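Local coordinates for protein DynF (Micromonospora chersina, PDB 6UBL) that is of unknown function but forms a beta barrel in the dynemicin (enediyne) biosynthesis pathway and, with palmitic acid bound inside, probably binds a fatty-acid-like hydrophobic ligand, at residues D46-P51 with A137-P142; V53-V58 with Y194-R199. All blocks are in the same frame, centred on the assembly; numbering follows the deposited sequence.

Contact 1: D46-P51 with A137-P142; sequences DTFAVP and AIFDMP
Inside the beta barrel of DynF, Phe48 and Phe139 reach towards each other from two walls that share no backbone hydrogen bonds. The axes of the strand segments 46-50 and 137-141 pass 12.8 Å apart at their closest, at 70° to each other, a gap that only long side chains can bridge, and phenylalanine and methionine suit it by being both long and apolar. Both CB atoms point towards the facing wall, and CG anti to the carbonyl carbon (chi1 -57° in Phe48, much the same in Phe139) tilts each ring beside its own backbone N. The outer edge of the Phe48 ring does the touching: its CE1 comes 3.9 Å from CD2 of Phe139, with CE2 of Phe139 lying near the plane of the Phe48 ring. The two ring planes stand at 86°, yet the pair is oblique, with centroids 5.9 Å apart. Val102 and Ile100 of strand 100-104 and Leu195 of strand 193-205 add to the apolar lining, and Phe139 also touches the bound palmitic acid, so the contact forms part of the wall around that ligand. With alanine in place of Phe48, the gap opened between the walls would probably leave the Phe139 ring freer to turn and the methyl of Met141 without its aromatic face. Asp46 brings a carboxylate to the edge of this core, OD2 lying 4.4 Å from CE2 of Phe139, while its OD1 is hydrogen-bonded to Ser44. Met141, extended beyond CG, lays its CE over one face of the Phe48 ring as a CH-pi contact, 4.3 Å from the centroid.

Contact 2: V53-V58 with Y194-R199; sequences VGEYTV and YLTSLR
Glu55 sends CG anti to its own backbone N (chi1 -163°), and the bend at chi2 turns the carboxylate across strand 37-50 towards Thr196, whose OG1 sits between backbone N and carbonyl carbon (chi1 57°) and turns to meet it. The side chains approach from opposite directions. Thr196 OG1 donates to OE1 of Glu55 at 2.9 Å, meeting that oxygen nearly along its C-O axis, and the CG2 methyl of Thr196 lies 3.5 Å from the same OE1. Glutamate suits the place because it reaches past the intervening strand to a short threonine hydroxyl that covers the rest of the 9.1 Å between the two CA atoms. The bond belongs to one of two conformers of Glu55, a solvent-exposed side chain, so it may not be made in every copy. Thr196 OG1 also makes a weak hydrogen bond to the carbonyl O of Thr47. Between the partners runs strand 37-50, and Glu55 crosses it by lying against Thr47 and Ala49. Strand 37-50 is flanked by 54-68 and 193-205, each antiparallel to it, and the bond bridges the two flanking strands over the outer surface, where Thr196 packs on Phe118 of the second subunit.

From the N terminus the chain runs up strand 37-50, turns after Pro51 through a classic beta bulge, where Val53 and Gly54 face Val50, and returns along strand 54-68. Contact 1 then closes an 85-residue loop when strand 129-141 comes round to the facing wall of the barrel. Contact 2 closes a longer loop of 135 residues, when strand 193-205 pairs with the other edge of strand 37-50, the one not taken by strand 54-68. The segments alternate, so the two loops cross instead of nesting. Strand 37-50 is common to both: contact 1 ties its inner side across the interior, and contact 2 spans its outer side, next to the second subunit.

Contact 1: D46-P51 with A137-P142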
loop_
_atom_site.group_PDB
_atom_site.type_symbol
_atom_site.label_atom_id
_atom_site.label_comp_id
_atom_site.label_asym_id
_atom_site.label_seq_id
_atom_site.Cartn_x
_atom_site.Cartn_y
_atom_site.Cartn_z
ATOM N N ASP A 46 -12.997 5.185 -11.475
ATOM C CA ASP A 46 -11.907 5.781 -10.721
ATOM C C ASP A 46 -12.242 7.238 -10.440
ATOM O O ASP A 46 -12.690 7.958 -11.334
ATOM C CB ASP A 46 -10.601 5.820 -11.517
ATOM C CG ASP A 46 -10.168 4.473 -12.055
ATOM O OD1 ASP A 46 -10.958 3.507 -12.063
ATOM O OD2 ASP A 46 -9.007 4.398 -12.525
ATOM N N THR A 47 -11.972 7.702 -9.226
ATOM C CA THR A 47 -12.151 9.110 -8.889
ATOM C C THR A 47 -10.809 9.770 -8.591
ATOM O O THR A 47 -10.006 9.240 -7.809
ATOM C CB THR A 47 -13.097 9.279 -7.700
ATOM O OG1 THR A 47 -14.390 8.756 -8.050
ATOM C CG2 THR A 47 -13.224 10.750 -7.338
ATOM N N PHE A 48 -10.580 10.935 -9.202
ATOM C CA PHE A 48 -9.319 11.659 -9.090
ATOM C C PHE A 48 -9.589 13.036 -8.498
ATOM O O PHE A 48 -10.491 13.748 -8.964
ATOM C CB PHE A 48 -8.651 11.892 -10.451
ATOM C CG PHE A 48 -8.386 10.639 -11.234
ATOM C CD1 PHE A 48 -7.214 9.922 -11.073
ATOM C CD2 PHE A 48 -9.317 10.196 -12.166
ATOM C CE1 PHE A 48 -6.975 8.774 -11.804
ATOM C CE2 PHE A 48 -9.084 9.053 -12.895
ATOM C CZ PHE A 48 -7.915 8.339 -12.721
ATOM N N ALA A 49 -8.804 13.422 -7.492
ATOM C CA ALA A 49 -8.862 14.762 -6.925
ATOM C C ALA A 49 -7.632 15.547 -7.371
ATOM O O ALA A 49 -6.493 15.081 -7.202
ATOM C CB ALA A 49 -8.913 14.711 -5.398
ATOM N N VAL A 50 -7.862 16.715 -7.964
ATOM C CA VAL A 50 -6.792 17.632 -8.335
ATOM C C VAL A 50 -6.843 18.820 -7.375
ATOM O O VAL A 50 -7.822 19.582 -7.388
ATOM C CB VAL A 50 -6.904 18.097 -9.790
ATOM C CG1 VAL A 50 -5.746 19.037 -10.124
ATOM C CG2 VAL A 50 -6.918 16.905 -10.730
ATOM N N PRO A 51 -5.841 19.001 -6.516
ATOM C CA PRO A 51 -5.947 20.011 -5.454
ATOM C C PRO A 51 -6.240 21.395 -6.014
ATOM O O PRO A 51 -5.603 21.847 -6.969
ATOM C CB PRO A 51 -4.569 19.960 -4.783
ATOM C CG PRO A 51 -4.097 18.561 -5.016
ATOM C CD PRO A 51 -4.616 18.186 -6.383
ATOM N N ALA A 137 1.208 1.602 -11.598
ATOM C CA ALA A 137 0.552 1.978 -12.840
ATOM C C ALA A 137 1.097 3.281 -13.408
ATOM O O ALA A 137 1.772 4.056 -12.727
ATOM C CB ALA A 137 -0.964 2.119 -12.625
ATOM N N ILE A 138 0.767 3.510 -14.682
ATOM C CA ILE A 138 1.002 4.776 -15.363
ATOM C C ILE A 138 -0.344 5.275 -15.865
ATOM O O ILE A 138 -1.063 4.533 -16.547
ATOM C CB ILE A 138 1.940 4.601 -16.570
ATOM C CG1 ILE A 138 3.271 3.971 -16.135
ATOM C CG2 ILE A 138 2.162 5.947 -17.265
ATOM C CD1 ILE A 138 4.095 4.879 -15.284
ATOM N N PHE A 139 -0.652 6.545 -15.601
ATOM C CA PHE A 139 -1.895 7.173 -16.056
ATOM C C PHE A 139 -1.509 8.217 -17.100
ATOM O O PHE A 139 -0.977 9.274 -16.753
ATOM C CB PHE A 139 -2.633 7.850 -14.886
ATOM C CG PHE A 139 -3.057 6.913 -13.784
ATOM C CD1 PHE A 139 -2.138 6.491 -12.834
ATOM C CD2 PHE A 139 -4.371 6.484 -13.679
ATOM C CE1 PHE A 139 -2.517 5.638 -11.811
ATOM C CE2 PHE A 139 -4.754 5.626 -12.653
ATOM C CZ PHE A 139 -3.826 5.206 -11.723
ATOM N N ASP A 140 -1.758 7.913 -18.376
ATOM C CA ASP A 140 -1.428 8.823 -19.468
ATOM C C ASP A 140 -2.610 9.765 -19.689
ATOM O O ASP A 140 -3.713 9.319 -20.018
ATOM C CB ASP A 140 -1.141 8.005 -20.729
ATOM C CG ASP A 140 -0.467 8.812 -21.838
ATOM O OD1 ASP A 140 -0.171 10.008 -21.641
ATOM O OD2 ASP A 140 -0.232 8.219 -22.912
ATOM N N MET A 141 -2.374 11.064 -19.512
ATOM C CA MET A 141 -3.402 12.102 -19.619
ATOM C C MET A 141 -2.922 13.128 -20.638
ATOM O O MET A 141 -2.535 14.249 -20.285
ATOM C CB MET A 141 -3.682 12.733 -18.253
ATOM C CG MET A 141 -4.115 11.747 -17.166
ATOM S SD MET A 141 -4.785 12.563 -15.689
ATOM C CE MET A 141 -5.294 11.173 -14.672
ATOM N N PRO A 142 -2.941 12.768 -21.924
ATOM C CA PRO A 142 -2.441 13.689 -22.959
ATOM C C PRO A 142 -3.096 15.061 -22.967
ATOM O O PRO A 142 -2.426 16.047 -23.301
ATOM C CB PRO A 142 -2.699 12.926 -24.268
ATOM C CG PRO A 142 -3.732 11.851 -23.901
ATOM C CD PRO A 142 -3.393 11.484 -22.487
#

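Contact 2: V53-V58 with Y194-R199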
loop_
_atom_site.group_PDB
_atom_site.type_symbol
_atom_site.label_atom_id
_atom_site.label_comp_id
_atom_site.label_asym_id
_atom_site.label_seq_id
_atom_site.Cartn_x
_atom_site.Cartn_y
_atom_site.Cartn_z
ATOM N N VAL A 53 -8.600 22.383 -7.755
ATOM C CA VAL A 53 -9.104 22.403 -9.122
ATOM C C VAL A 53 -10.442 21.680 -9.205
ATOM O O VAL A 53 -11.452 22.275 -9.599
ATOM C CB VAL A 53 -8.059 21.810 -10.085
ATOM C CG1 VAL A 53 -8.603 21.710 -11.497
ATOM C CG2 VAL A 53 -6.772 22.638 -10.032
ATOM N N GLY A 54 -10.472 20.402 -8.844
ATOM C CA GLY A 54 -11.717 19.661 -8.895
ATOM C C GLY A 54 -11.527 18.196 -8.550
ATOM O O GLY A 54 -10.433 17.743 -8.196
ATOM N N GLU A 55 -12.637 17.462 -8.637
ATOM C CA GLU A 55 -12.662 16.020 -8.437
ATOM C C GLU A 55 -13.485 15.423 -9.567
ATOM O O GLU A 55 -14.521 15.968 -9.948
ATOM C CB GLU A 55 -13.229 15.627 -7.053
ATOM C CG GLU A 55 -12.910 14.175 -6.624
ATOM C CD GLU A 55 -12.755 13.994 -5.113
ATOM O OE1 GLU A 55 -12.285 12.919 -4.685
ATOM O OE2 GLU A 55 -13.095 14.923 -4.354
ATOM N N TYR A 56 -13.000 14.316 -10.117
ATOM C CA TYR A 56 -13.520 13.768 -11.359
ATOM C C TYR A 56 -13.677 12.265 -11.255
ATOM O O TYR A 56 -12.797 11.576 -10.736
ATOM C CB TYR A 56 -12.549 14.090 -12.494
ATOM C CG TYR A 56 -12.181 15.554 -12.541
ATOM C CD1 TYR A 56 -13.062 16.477 -13.068
ATOM C CD2 TYR A 56 -10.965 16.009 -12.045
ATOM C CE1 TYR A 56 -12.754 17.816 -13.112
ATOM C CE2 TYR A 56 -10.640 17.354 -12.085
ATOM C CZ TYR A 56 -11.542 18.252 -12.620
ATOM O OH TYR A 56 -11.235 19.593 -12.671
ATOM N N THR A 57 -14.804 11.764 -11.742
ATOM C CA THR A 57 -15.086 10.340 -11.744
ATOM C C THR A 57 -15.088 9.858 -13.189
ATOM O O THR A 57 -15.833 10.393 -14.025
ATOM C CB THR A 57 -16.434 10.064 -11.085
ATOM O OG1 THR A 57 -16.399 10.533 -9.728
ATOM C CG2 THR A 57 -16.705 8.572 -11.082
ATOM N N VAL A 58 -14.271 8.839 -13.476
ATOM C CA VAL A 58 -14.055 8.383 -14.841
ATOM C C VAL A 58 -14.254 6.879 -14.903
ATOM O O VAL A 58 -13.712 6.137 -14.072
ATOM C CB VAL A 58 -12.656 8.750 -15.361
ATOM C CG1 VAL A 58 -12.497 8.321 -16.816
ATOM C CG2 VAL A 58 -12.402 10.238 -15.207
ATOM N N TYR A 194 -4.609 13.015 -6.760
ATOM C CA TYR A 194 -4.791 11.883 -5.873
ATOM C C TYR A 194 -5.922 11.020 -6.397
ATOM O O TYR A 194 -6.984 11.528 -6.769
ATOM C CB TYR A 194 -5.116 12.369 -4.449
ATOM C CG TYR A 194 -4.002 13.202 -3.857
ATOM C CD1 TYR A 194 -3.922 14.563 -4.117
ATOM C CD2 TYR A 194 -3.027 12.625 -3.071
ATOM C CE1 TYR A 194 -2.905 15.335 -3.597
ATOM C CE2 TYR A 194 -1.997 13.381 -2.537
ATOM C CZ TYR A 194 -1.939 14.725 -2.799
ATOM O OH TYR A 194 -0.913 15.480 -2.273
ATOM N N LEU A 195 -5.693 9.714 -6.403
ATOM C CA LEU A 195 -6.752 8.747 -6.637
ATOM C C LEU A 195 -7.442 8.540 -5.297
ATOM O O LEU A 195 -6.805 8.118 -4.320
ATOM C CB LEU A 195 -6.133 7.453 -7.147
ATOM C CG LEU A 195 -7.023 6.260 -7.502
ATOM C CD1 LEU A 195 -7.895 6.598 -8.692
ATOM C CD2 LEU A 195 -6.128 5.066 -7.793
ATOM N N THR A 196 -8.729 8.880 -5.229
ATOM C CA THR A 196 -9.454 8.829 -3.963
ATOM C C THR A 196 -10.352 7.606 -3.831
ATOM O O THR A 196 -10.746 7.266 -2.709
ATOM C CB THR A 196 -10.295 10.098 -3.756
ATOM O OG1 THR A 196 -11.200 10.271 -4.843
ATOM C CG2 THR A 196 -9.390 11.322 -3.631
ATOM N N SER A 197 -10.740 6.978 -4.940
ATOM C CA SER A 197 -11.461 5.717 -4.863
ATOM C C SER A 197 -11.356 5.011 -6.203
ATOM O O SER A 197 -11.124 5.638 -7.237
ATOM C CB SER A 197 -12.926 5.907 -4.473
ATOM O OG SER A 197 -13.654 6.463 -5.540
ATOM N N LEU A 198 -11.548 3.697 -6.165
ATOM C CA LEU A 198 -11.521 2.869 -7.360
ATOM C C LEU A 198 -12.333 1.620 -7.057
ATOM O O LEU A 198 -12.116 0.974 -6.026
ATOM C CB LEU A 198 -10.078 2.506 -7.714
ATOM C CG LEU A 198 -9.889 1.854 -9.092
ATOM C CD1 LEU A 198 -8.507 2.105 -9.643
ATOM C CD2 LEU A 198 -10.159 0.361 -8.965
ATOM N N ARG A 199 -13.258 1.289 -7.953
ATOM C CA ARG A 199 -13.995 0.041 -7.907
ATOM C C ARG A 199 -13.880 -0.581 -9.288
ATOM O O ARG A 199 -13.693 0.122 -10.287
ATOM C CB ARG A 199 -15.461 0.319 -7.557
ATOM C CG ARG A 199 -15.589 1.197 -6.316
ATOM C CD ARG A 199 -17.006 1.286 -5.790
ATOM N NE ARG A 199 -17.024 1.240 -4.330
ATOM C CZ ARG A 199 -17.265 0.140 -3.624
ATOM N NH1 ARG A 199 -17.514 -1.006 -4.243
ATOM N NH2 ARG A 199 -17.257 0.183 -2.300
#